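Side-chain contacts in putative arylalkylamine N-Acetyltransferase 7 (Aedes aegypti, PDB 4FD7), which probably transfers acetyl groups from acetyl-CoA to amine nitrogens, as a putative insect arylalkylamine N-acetyltransferase of the GNAT family: residues Y51-E56 / G63-L68; E56-A61 / Q123-T128; H134-F139 / C230-L235. All coordinates share one frame; numbering follows the deposited sequence.

Contact 1 (51-56 with 63-68) and contact 2 (56-61 with 123-128) have centres about 10 Å apart, share Glu56 and interleave along the chain; helix 41-55 runs into helix 57-62, and Leu64 N probably bonds Asn59 O between them. Contact 3 (134-139 with 230-235) follows both in sequence. Its centre lies about 17 Å from that of contact 2 and about 25 Å from that of contact 1. Helix 120-136 connects contacts 2 and 3: its first half, up to the middle, meets helix 57-62 and its end meets strand 229-236. Together they tie the early helices of this GNAT chain to its C-terminal three-stranded sheet through one long helix.

Contact 1: residues Y51-E56 / G63-L68; sequences YFARDE and GLAKDL
Ala65 sets its methyl against the last turn of helix 41-55, with Ala65 CB 3.6 Å from Ala53 O and 3.9 Å from Arg54 CA. This joins the helix end to the loop between helices 57-62 and 68-81, in the helical region between strands 28-35 and 88-92 of the GNAT fold. The methyl meets backbone more closely than side chains; the approach of Ala65 CB to Ala53 CB, at 4.4 Å, is a looser apolar touch. Alanine suits both places because a short side chain lets the loop come near the helix, the CA atoms of Arg54 and Ala65 being 5.3 Å apart. A water does the joining: it donates to Ala53 O at 3.0 Å and accepts from Ala65 N at 2.8 Å.

Arg54 turns its end away from the loop and grips its neighbour Asp55. Its CG stands opposite the backbone N (chi1 -178°), and a bend at chi3 brings the guanidinium side-on to the carboxylate. Arg54 NE meets Asp55 OD1 from above the carboxylate plane at 2.7 Å, while Arg54 NH1 reaches Asp55 OD2 on its syn side at 2.9 Å. Both bonds stay near the guanidinium plane and restrain its rotation. Asp55 OD2 also forms a salt bridge with Arg160, a second positive partner that would probably favour the charged carboxylate.

Gly63 leads into the loop, its positive phi closing helix 57-62 in a Schellman motif; glycine adopts that backbone shape readily. Asp67 caps helix 68-81 through its OD1 and Ala70 N, and Leu64 and Ala53 both touch Met71 of that helix. With no direct hydrogen bond across, the join rests on shape and on one water that serves both Ala53 O and Ala65 N; the salt bridges steady the helix end, not the loop.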
loop_
_atom_site.group_PDB
_atom_site.type_symbol
_atom_site.label_atom_id
_atom_site.label_comp_id
_atom_site.label_asym_id
_atom_site.label_seq_id
_atom_site.Cartn_x
_atom_site.Cartn_y
_atom_site.Cartn_z
ATOM N N TYR A 51 -7.541 8.646 6.963
ATOM C CA TYR A 51 -6.291 9.266 6.588
ATOM C C TYR A 51 -5.913 9.038 5.127
ATOM O O TYR A 51 -5.896 9.980 4.342
ATOM C CB TYR A 51 -5.201 8.824 7.557
ATOM C CG TYR A 51 -5.613 9.049 8.995
ATOM C CD1 TYR A 51 -5.836 10.337 9.479
ATOM C CD2 TYR A 51 -5.805 7.982 9.860
ATOM C CE1 TYR A 51 -6.220 10.556 10.793
ATOM C CE2 TYR A 51 -6.189 8.189 11.185
ATOM C CZ TYR A 51 -6.398 9.474 11.642
ATOM O OH TYR A 51 -6.774 9.675 12.950
ATOM N N PHE A 52 -5.616 7.797 4.762
ATOM C CA PHE A 52 -5.217 7.483 3.394
ATOM C C PHE A 52 -6.187 8.029 2.342
ATOM O O PHE A 52 -5.766 8.681 1.382
ATOM C CB PHE A 52 -5.048 5.977 3.239
ATOM C CG PHE A 52 -4.784 5.535 1.831
ATOM C CD1 PHE A 52 -3.508 5.599 1.288
ATOM C CD2 PHE A 52 -5.815 5.040 1.056
ATOM C CE1 PHE A 52 -3.275 5.183 -0.026
ATOM C CE2 PHE A 52 -5.596 4.620 -0.250
ATOM C CZ PHE A 52 -4.337 4.687 -0.792
ATOM N N ALA A 53 -7.478 7.777 2.542
ATOM C CA ALA A 53 -8.512 8.245 1.617
ATOM C C ALA A 53 -8.511 9.761 1.499
ATOM O O ALA A 53 -8.846 10.303 0.453
ATOM C CB ALA A 53 -9.881 7.766 2.067
ATOM N N ARG A 54 -8.145 10.447 2.579
ATOM C CA ARG A 54 -8.161 11.898 2.578
ATOM C C ARG A 54 -6.877 12.504 2.018
ATOM O O ARG A 54 -6.923 13.524 1.334
ATOM C CB ARG A 54 -8.399 12.424 3.994
ATOM C CG ARG A 54 -8.476 13.937 4.070
ATOM C CD ARG A 54 -8.328 14.427 5.493
ATOM N NE ARG A 54 -7.022 14.108 6.073
ATOM C CZ ARG A 54 -6.806 14.014 7.381
ATOM N NH1 ARG A 54 -5.606 13.705 7.847
ATOM N NH2 ARG A 54 -7.803 14.219 8.228
ATOM N N ASP A 55 -5.741 11.865 2.290
ATOM C CA ASP A 55 -4.442 12.508 2.095
ATOM C C ASP A 55 -3.622 12.064 0.874
ATOM O O ASP A 55 -2.805 12.826 0.377
ATOM C CB ASP A 55 -3.608 12.356 3.370
ATOM C CG ASP A 55 -4.192 13.134 4.530
ATOM O OD1 ASP A 55 -5.037 14.025 4.278
ATOM O OD2 ASP A 55 -3.811 12.869 5.688
ATOM N N GLU A 56 -3.814 10.838 0.402
ATOM C CA GLU A 56 -3.007 10.340 -0.716
ATOM C C GLU A 56 -3.334 11.109 -2.003
ATOM O O GLU A 56 -4.497 11.432 -2.242
ATOM C CB GLU A 56 -3.218 8.840 -0.899
ATOM C CG GLU A 56 -2.404 8.211 -2.025
ATOM C CD GLU A 56 -3.175 8.124 -3.344
ATOM O OE1 GLU A 56 -4.355 8.483 -3.371
ATOM O OE2 GLU A 56 -2.597 7.689 -4.363
ATOM N N GLY A 63 -11.166 13.741 -5.213
ATOM C CA GLY A 63 -12.179 14.069 -4.217
ATOM C C GLY A 63 -12.786 12.837 -3.575
ATOM O O GLY A 63 -13.897 12.878 -3.073
ATOM N N LEU A 64 -12.068 11.731 -3.620
ATOM C CA LEU A 64 -12.548 10.475 -3.098
ATOM C C LEU A 64 -13.148 10.484 -1.677
ATOM O O LEU A 64 -14.125 9.837 -1.448
ATOM C CB LEU A 64 -11.431 9.423 -3.188
ATOM C CG LEU A 64 -11.759 7.988 -2.795
ATOM C CD1 LEU A 64 -13.233 7.822 -2.697
ATOM C CD2 LEU A 64 -11.210 7.029 -3.810
ATOM N N ALA A 65 -12.549 11.196 -0.744
ATOM C CA ALA A 65 -12.983 11.085 0.647
ATOM C C ALA A 65 -14.364 11.702 0.944
ATOM O O ALA A 65 -14.948 11.436 1.990
ATOM C CB ALA A 65 -11.921 11.663 1.594
ATOM N N LYS A 66 -14.859 12.537 0.043
ATOM C CA LYS A 66 -16.178 13.150 0.211
ATOM C C LYS A 66 -17.214 12.390 -0.582
ATOM O O LYS A 66 -18.422 12.608 -0.417
ATOM C CB LYS A 66 -16.169 14.614 -0.264
ATOM C CG LYS A 66 -15.396 15.571 0.644
ATOM C CD LYS A 66 -15.684 15.331 2.126
ATOM C CE LYS A 66 -14.937 16.377 2.967
ATOM N NZ LYS A 66 -15.062 16.183 4.437
ATOM N N ASP A 67 -16.754 11.487 -1.443
ATOM C CA ASP A 67 -17.680 10.716 -2.272
ATOM C C ASP A 67 -18.027 9.355 -1.691
ATOM O O ASP A 67 -17.192 8.462 -1.652
ATOM C CB ASP A 67 -17.133 10.511 -3.684
ATOM C CG ASP A 67 -18.202 10.027 -4.636
ATOM O OD1 ASP A 67 -18.531 8.815 -4.631
ATOM O OD2 ASP A 67 -18.748 10.871 -5.370
ATOM N N LEU A 68 -19.283 9.172 -1.287
ATOM C CA LEU A 68 -19.653 7.925 -0.604
ATOM C C LEU A 68 -19.582 6.676 -1.492
ATOM O O LEU A 68 -19.227 5.592 -1.004
ATOM C CB LEU A 68 -21.021 8.046 0.093
ATOM C CG LEU A 68 -21.148 9.147 1.157
ATOM C CD1 LEU A 68 -22.562 9.242 1.721
ATOM C CD2 LEU A 68 -20.153 8.946 2.280
HETATM O O HOH W 1 -10.106 12.601 -0.995
#

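Contact 2: residues E56-A61 / Q123-T128; sequences ELMNQA and QAIYDT
Met58 of helix 57-62 reaches Thr128 of helix 120-136 in a near-antiparallel helix pair of this GNAT-family protein. The axes of the two short segments approach to 10.9 Å at an angle of 150°, which long side chains can span. From CB, which points toward the partner helix, the chain of Met58 runs out through CG, anti to the carbonyl carbon, and SD. It then bends at chi3 (78°), and the terminal CE does the touching. Met58 CE lies 3.7 Å from Thr128 CG2, the two side chains meeting tip to tip, and 4.0 Å from Ile125 CG2. Methionine suits the place because its flexible thioether can carry a methyl to both partners; Tyr210 and Tyr222 also touch it.

Asn59 and Ile125 cross at about a right angle, with Asn59 OD1 3.7 Å from Ile125 CD1. The branched isoleucine thus offers CG2 to Met58 and CD1 to Asn59. Asparagine suits this border, its ND2 bonding Phe52 O weakly. Glu56 fixes the start of helix 57-62 as its N-cap: Glu56 OE1 accepts from Asn59 N at 2.8 Å.

Thr128 presents its methyl to Met58 and its hydroxyl to its own helix and Tyr222. Thr128 OG1 donates to Ala124 O at 2.6 Å, and that carbonyl also accepts from Thr128 N on the opposite face of its plane.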
loop_
_atom_site.group_PDB
_atom_site.type_symbol
_atom_site.label_atom_id
_atom_site.label_comp_id
_atom_site.label_asym_id
_atom_site.label_seq_id
_atom_site.Cartn_x
_atom_site.Cartn_y
_atom_site.Cartn_z
ATOM N N GLU A 56 -3.814 10.838 0.402
ATOM C CA GLU A 56 -3.007 10.340 -0.716
ATOM C C GLU A 56 -3.334 11.109 -2.003
ATOM O O GLU A 56 -4.497 11.432 -2.242
ATOM C CB GLU A 56 -3.218 8.840 -0.899
ATOM C CG GLU A 56 -2.404 8.211 -2.025
ATOM C CD GLU A 56 -3.175 8.124 -3.344
ATOM O OE1 GLU A 56 -4.355 8.483 -3.371
ATOM O OE2 GLU A 56 -2.597 7.689 -4.363
ATOM N N LEU A 57 -2.314 11.391 -2.818
ATOM C CA LEU A 57 -2.462 12.294 -3.971
ATOM C C LEU A 57 -3.601 12.003 -4.953
ATOM O O LEU A 57 -4.374 12.915 -5.267
ATOM C CB LEU A 57 -1.143 12.455 -4.747
ATOM C CG LEU A 57 -0.005 13.190 -4.046
ATOM C CD1 LEU A 57 1.005 13.610 -5.093
ATOM C CD2 LEU A 57 -0.516 14.387 -3.265
ATOM N N MET A 58 -3.694 10.770 -5.457
ATOM C CA MET A 58 -4.749 10.425 -6.419
ATOM C C MET A 58 -6.156 10.584 -5.816
ATOM O O MET A 58 -7.084 11.108 -6.457
ATOM C CB MET A 58 -4.589 8.985 -6.928
ATOM C CG MET A 58 -3.284 8.702 -7.665
ATOM S SD MET A 58 -3.126 6.956 -8.125
ATOM C CE MET A 58 -4.202 6.849 -9.563
ATOM N N ASN A 59 -6.314 10.116 -4.580
ATOM C CA ASN A 59 -7.603 10.212 -3.907
ATOM C C ASN A 59 -8.019 11.664 -3.747
ATOM O O ASN A 59 -9.151 12.039 -4.062
ATOM C CB ASN A 59 -7.553 9.528 -2.533
ATOM C CG ASN A 59 -7.274 8.051 -2.629
ATOM O OD1 ASN A 59 -7.419 7.439 -3.689
ATOM N ND2 ASN A 59 -6.869 7.456 -1.509
ATOM N N GLN A 60 -7.091 12.476 -3.267
ATOM C CA GLN A 60 -7.349 13.898 -3.063
ATOM C C GLN A 60 -7.691 14.594 -4.376
ATOM O O GLN A 60 -8.582 15.444 -4.422
ATOM C CB GLN A 60 -6.122 14.550 -2.413
ATOM C CG GLN A 60 -6.418 15.479 -1.232
ATOM C CD GLN A 60 -5.164 15.796 -0.426
ATOM O OE1 GLN A 60 -4.081 15.985 -0.987
ATOM N NE2 GLN A 60 -5.295 15.810 0.895
ATOM N N ALA A 61 -6.982 14.244 -5.444
ATOM C CA ALA A 61 -7.233 14.880 -6.741
ATOM C C ALA A 61 -8.605 14.480 -7.278
ATOM O O ALA A 61 -9.233 15.241 -8.017
ATOM C CB ALA A 61 -6.142 14.535 -7.747
ATOM N N GLN A 123 -13.136 3.569 -10.247
ATOM C CA GLN A 123 -12.842 2.749 -11.411
ATOM C C GLN A 123 -11.645 3.338 -12.139
ATOM O O GLN A 123 -10.764 2.603 -12.598
ATOM C CB GLN A 123 -14.034 2.640 -12.351
ATOM C CG GLN A 123 -13.784 1.647 -13.474
ATOM C CD GLN A 123 -13.958 0.209 -13.016
ATOM O OE1 GLN A 123 -15.015 -0.159 -12.509
ATOM N NE2 GLN A 123 -12.921 -0.609 -13.193
ATOM N N ALA A 124 -11.610 4.670 -12.222
ATOM C CA ALA A 124 -10.480 5.357 -12.830
ATOM C C ALA A 124 -9.204 5.149 -12.032
ATOM O O ALA A 124 -8.139 4.908 -12.606
ATOM C CB ALA A 124 -10.774 6.843 -12.983
ATOM N N ILE A 125 -9.282 5.243 -10.711
ATOM C CA ILE A 125 -8.057 5.041 -9.928
ATOM C C ILE A 125 -7.506 3.620 -10.109
ATOM O O ILE A 125 -6.324 3.405 -10.438
ATOM C CB ILE A 125 -8.289 5.344 -8.451
ATOM C CG1 ILE A 125 -8.574 6.837 -8.281
ATOM C CG2 ILE A 125 -7.080 4.890 -7.601
ATOM C CD1 ILE A 125 -9.132 7.213 -6.924
ATOM N N TYR A 126 -8.385 2.653 -9.900
ATOM C CA TYR A 126 -8.077 1.249 -10.110
ATOM C C TYR A 126 -7.462 0.964 -11.486
ATOM O O TYR A 126 -6.414 0.323 -11.590
ATOM C CB TYR A 126 -9.358 0.436 -9.939
ATOM C CG TYR A 126 -9.155 -1.045 -10.067
ATOM C CD1 TYR A 126 -9.435 -1.699 -11.260
ATOM C CD2 TYR A 126 -8.691 -1.795 -9.000
ATOM C CE1 TYR A 126 -9.250 -3.059 -11.392
ATOM C CE2 TYR A 126 -8.492 -3.172 -9.126
ATOM C CZ TYR A 126 -8.777 -3.793 -10.329
ATOM O OH TYR A 126 -8.602 -5.158 -10.479
ATOM N N ASP A 127 -8.137 1.412 -12.541
ATOM C CA ASP A 127 -7.659 1.197 -13.902
ATOM C C ASP A 127 -6.344 1.936 -14.171
ATOM O O ASP A 127 -5.536 1.492 -14.976
ATOM C CB ASP A 127 -8.708 1.651 -14.917
ATOM C CG ASP A 127 -9.955 0.803 -14.881
ATOM O OD1 ASP A 127 -9.916 -0.272 -14.241
ATOM O OD2 ASP A 127 -10.968 1.211 -15.507
ATOM N N THR A 128 -6.131 3.067 -13.511
ATOM C CA THR A 128 -4.856 3.779 -13.668
ATOM C C THR A 128 -3.700 2.959 -13.103
ATOM O O THR A 128 -2.675 2.733 -13.772
ATOM C CB THR A 128 -4.876 5.125 -12.936
ATOM O OG1 THR A 128 -5.884 5.952 -13.516
ATOM C CG2 THR A 128 -3.522 5.817 -13.060
#

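Contact 3: residues H134-F139 / C230-L235; sequences HQANIF and CKYMSL
Ala136 sets its methyl against the Tyr232 ring, where the end of helix 120-136 packs on the central strand, 229-236, of the antiparallel C-terminal sheet in this GNAT-family protein. The approach is oblique to the ring: Ala136 CB stands 3.4 Å from Tyr232 CD2 and 3.6 Å from Tyr232 CG. Ala136 CB is also 3.7 Å from Tyr232 CB, so one small methyl fits against both the root of the tyrosine and its ring. Alanine suits the helix end because its compact side chain permits this close approach, with the CA atoms of Ala136 and Tyr232 6.3 Å apart.

Ile138 comes in from the next short helix, 138-142, its side chain inclined across the same ring. Ile138 CG1 lies 3.9 Å from Tyr232 CE2, farther along the ring than the alanine methyl. With CG1 anti to the carbonyl carbon (chi1 -61°), the branch extends toward the strand and ends in Ile138 CD1, which rests 4.2 Å from Ser234 CB. The isoleucine thereby spans two alternate residues of the strand, Tyr232 and Ser234, whose side chains leave on the same side while that of Met233 points away. Leu183 and Asp205 of the flanking strands touch Ile138 as well.

Between the two helices, Asn137 breaks the helical course with positive phi, a conformation that asparagine tolerates well. With this change of direction, Ala136 and Ile138 both point their side chains to strand 229-236.

Tyr232 combines an aromatic surface for the methyls with a hydroxyl that bonds the hydroxyl of Tyr147 and, weakly, that of Ser133. Ser234 offers its CB to Ile138, whereas its OG, lying between the backbone N and the carbonyl carbon (chi1 57°), bonds both Asp205 OD1 and Tyr142 OH.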
loop_
_atom_site.group_PDB
_atom_site.type_symbol
_atom_site.label_atom_id
_atom_site.label_comp_id
_atom_site.label_asym_id
_atom_site.label_seq_id
_atom_site.Cartn_x
_atom_site.Cartn_y
_atom_site.Cartn_z
ATOM N N HIS A 134 0.645 -2.973 -15.524
ATOM C CA HIS A 134 0.799 -3.779 -16.729
ATOM C C HIS A 134 2.045 -3.333 -17.501
ATOM O O HIS A 134 2.816 -4.179 -17.976
ATOM C CB HIS A 134 -0.466 -3.747 -17.582
ATOM C CG HIS A 134 -0.481 -4.763 -18.680
ATOM N ND1 HIS A 134 -0.151 -4.456 -19.984
ATOM C CD2 HIS A 134 -0.765 -6.088 -18.668
ATOM C CE1 HIS A 134 -0.234 -5.545 -20.727
ATOM N NE2 HIS A 134 -0.604 -6.548 -19.953
ATOM N N GLN A 135 2.255 -2.020 -17.591
ATOM C CA GLN A 135 3.494 -1.493 -18.166
ATOM C C GLN A 135 4.730 -1.957 -17.392
ATOM O O GLN A 135 5.785 -2.176 -17.997
ATOM C CB GLN A 135 3.465 0.036 -18.249
ATOM C CG GLN A 135 2.398 0.556 -19.182
ATOM C CD GLN A 135 2.628 0.119 -20.617
ATOM O OE1 GLN A 135 1.838 -0.630 -21.177
ATOM N NE2 GLN A 135 3.718 0.600 -21.220
ATOM N N ALA A 136 4.595 -2.119 -16.074
ATOM C CA ALA A 136 5.702 -2.603 -15.244
ATOM C C ALA A 136 6.132 -4.041 -15.584
ATOM O O ALA A 136 7.310 -4.398 -15.428
ATOM C CB ALA A 136 5.360 -2.483 -13.760
ATOM N N ASN A 137 5.175 -4.870 -16.005
ATOM C CA ASN A 137 5.494 -6.175 -16.581
ATOM C C ASN A 137 6.287 -7.066 -15.604
ATOM O O ASN A 137 7.212 -7.787 -15.992
ATOM C CB ASN A 137 6.269 -5.946 -17.882
ATOM C CG ASN A 137 6.406 -7.191 -18.734
ATOM O OD1 ASN A 137 5.637 -8.158 -18.611
ATOM N ND2 ASN A 137 7.390 -7.165 -19.630
ATOM N N ILE A 138 5.882 -7.029 -14.335
ATOM C CA ILE A 138 6.621 -7.665 -13.237
ATOM C C ILE A 138 6.878 -9.178 -13.412
ATOM O O ILE A 138 8.008 -9.657 -13.196
ATOM C CB ILE A 138 5.918 -7.383 -11.884
ATOM C CG1 ILE A 138 5.872 -5.872 -11.609
ATOM C CG2 ILE A 138 6.628 -8.096 -10.750
ATOM C CD1 ILE A 138 7.270 -5.239 -11.396
ATOM N N PHE A 139 5.859 -9.920 -13.833
ATOM C CA PHE A 139 5.965 -11.385 -13.873
ATOM C C PHE A 139 6.982 -11.845 -14.889
ATOM O O PHE A 139 7.832 -12.668 -14.584
ATOM C CB PHE A 139 4.618 -12.044 -14.184
ATOM C CG PHE A 139 3.547 -11.714 -13.190
ATOM C CD1 PHE A 139 3.553 -12.290 -11.924
ATOM C CD2 PHE A 139 2.544 -10.813 -13.514
ATOM C CE1 PHE A 139 2.558 -11.983 -11.002
ATOM C CE2 PHE A 139 1.547 -10.504 -12.590
ATOM C CZ PHE A 139 1.567 -11.085 -11.333
ATOM N N CYS A 230 3.781 8.923 -11.156
ATOM C CA CYS A 230 3.190 7.696 -10.650
ATOM C C CYS A 230 4.223 6.629 -10.977
ATOM O O CYS A 230 4.603 6.472 -12.149
ATOM C CB CYS A 230 1.888 7.413 -11.399
ATOM S SG CYS A 230 0.950 5.980 -10.847
ATOM N N LYS A 231 4.728 5.937 -9.958
ATOM C CA LYS A 231 5.827 5.004 -10.208
ATOM C C LYS A 231 5.533 3.588 -9.738
ATOM O O LYS A 231 5.233 3.383 -8.572
ATOM C CB LYS A 231 7.105 5.491 -9.522
ATOM C CG LYS A 231 7.582 6.864 -9.951
ATOM C CD LYS A 231 8.967 7.160 -9.393
ATOM C CE LYS A 231 9.381 8.602 -9.642
ATOM N NZ LYS A 231 10.751 8.891 -9.115
ATOM N N TYR A 232 5.736 2.607 -10.615
ATOM C CA TYR A 232 5.670 1.212 -10.208
ATOM C C TYR A 232 7.100 0.842 -9.801
ATOM O O TYR A 232 8.041 1.034 -10.570
ATOM C CB TYR A 232 5.159 0.311 -11.327
ATOM C CG TYR A 232 4.222 -0.767 -10.831
ATOM C CD1 TYR A 232 2.858 -0.533 -10.726
ATOM C CD2 TYR A 232 4.704 -2.012 -10.452
ATOM C CE1 TYR A 232 2.000 -1.511 -10.269
ATOM C CE2 TYR A 232 3.851 -2.999 -9.993
ATOM C CZ TYR A 232 2.501 -2.742 -9.903
ATOM O OH TYR A 232 1.647 -3.719 -9.445
ATOM N N MET A 233 7.255 0.334 -8.585
ATOM C CA MET A 233 8.571 0.040 -8.009
ATOM C C MET A 233 8.606 -1.379 -7.428
ATOM O O MET A 233 7.587 -1.888 -6.911
ATOM C CB MET A 233 8.962 1.087 -6.962
ATOM C CG MET A 233 8.857 2.531 -7.454
ATOM S SD MET A 233 9.180 3.690 -6.105
ATOM C CE MET A 233 10.939 3.424 -5.875
ATOM N N SER A 234 9.773 -2.017 -7.524
ATOM C CA SER A 234 9.913 -3.419 -7.104
ATOM C C SER A 234 11.105 -3.704 -6.185
ATOM O O SER A 234 12.144 -3.056 -6.261
ATOM C CB SER A 234 9.930 -4.357 -8.330
ATOM O OG SER A 234 10.957 -4.029 -9.247
ATOM N N LEU A 235 10.945 -4.704 -5.326
ATOM C CA LEU A 235 11.965 -5.061 -4.345
ATOM C C LEU A 235 12.129 -6.567 -4.282
ATOM O O LEU A 235 11.192 -7.278 -3.912
ATOM C CB LEU A 235 11.560 -4.542 -2.964
ATOM C CG LEU A 235 12.468 -4.859 -1.774
ATOM C CD1 LEU A 235 13.782 -4.088 -1.877
ATOM C CD2 LEU A 235 11.734 -4.540 -0.475
#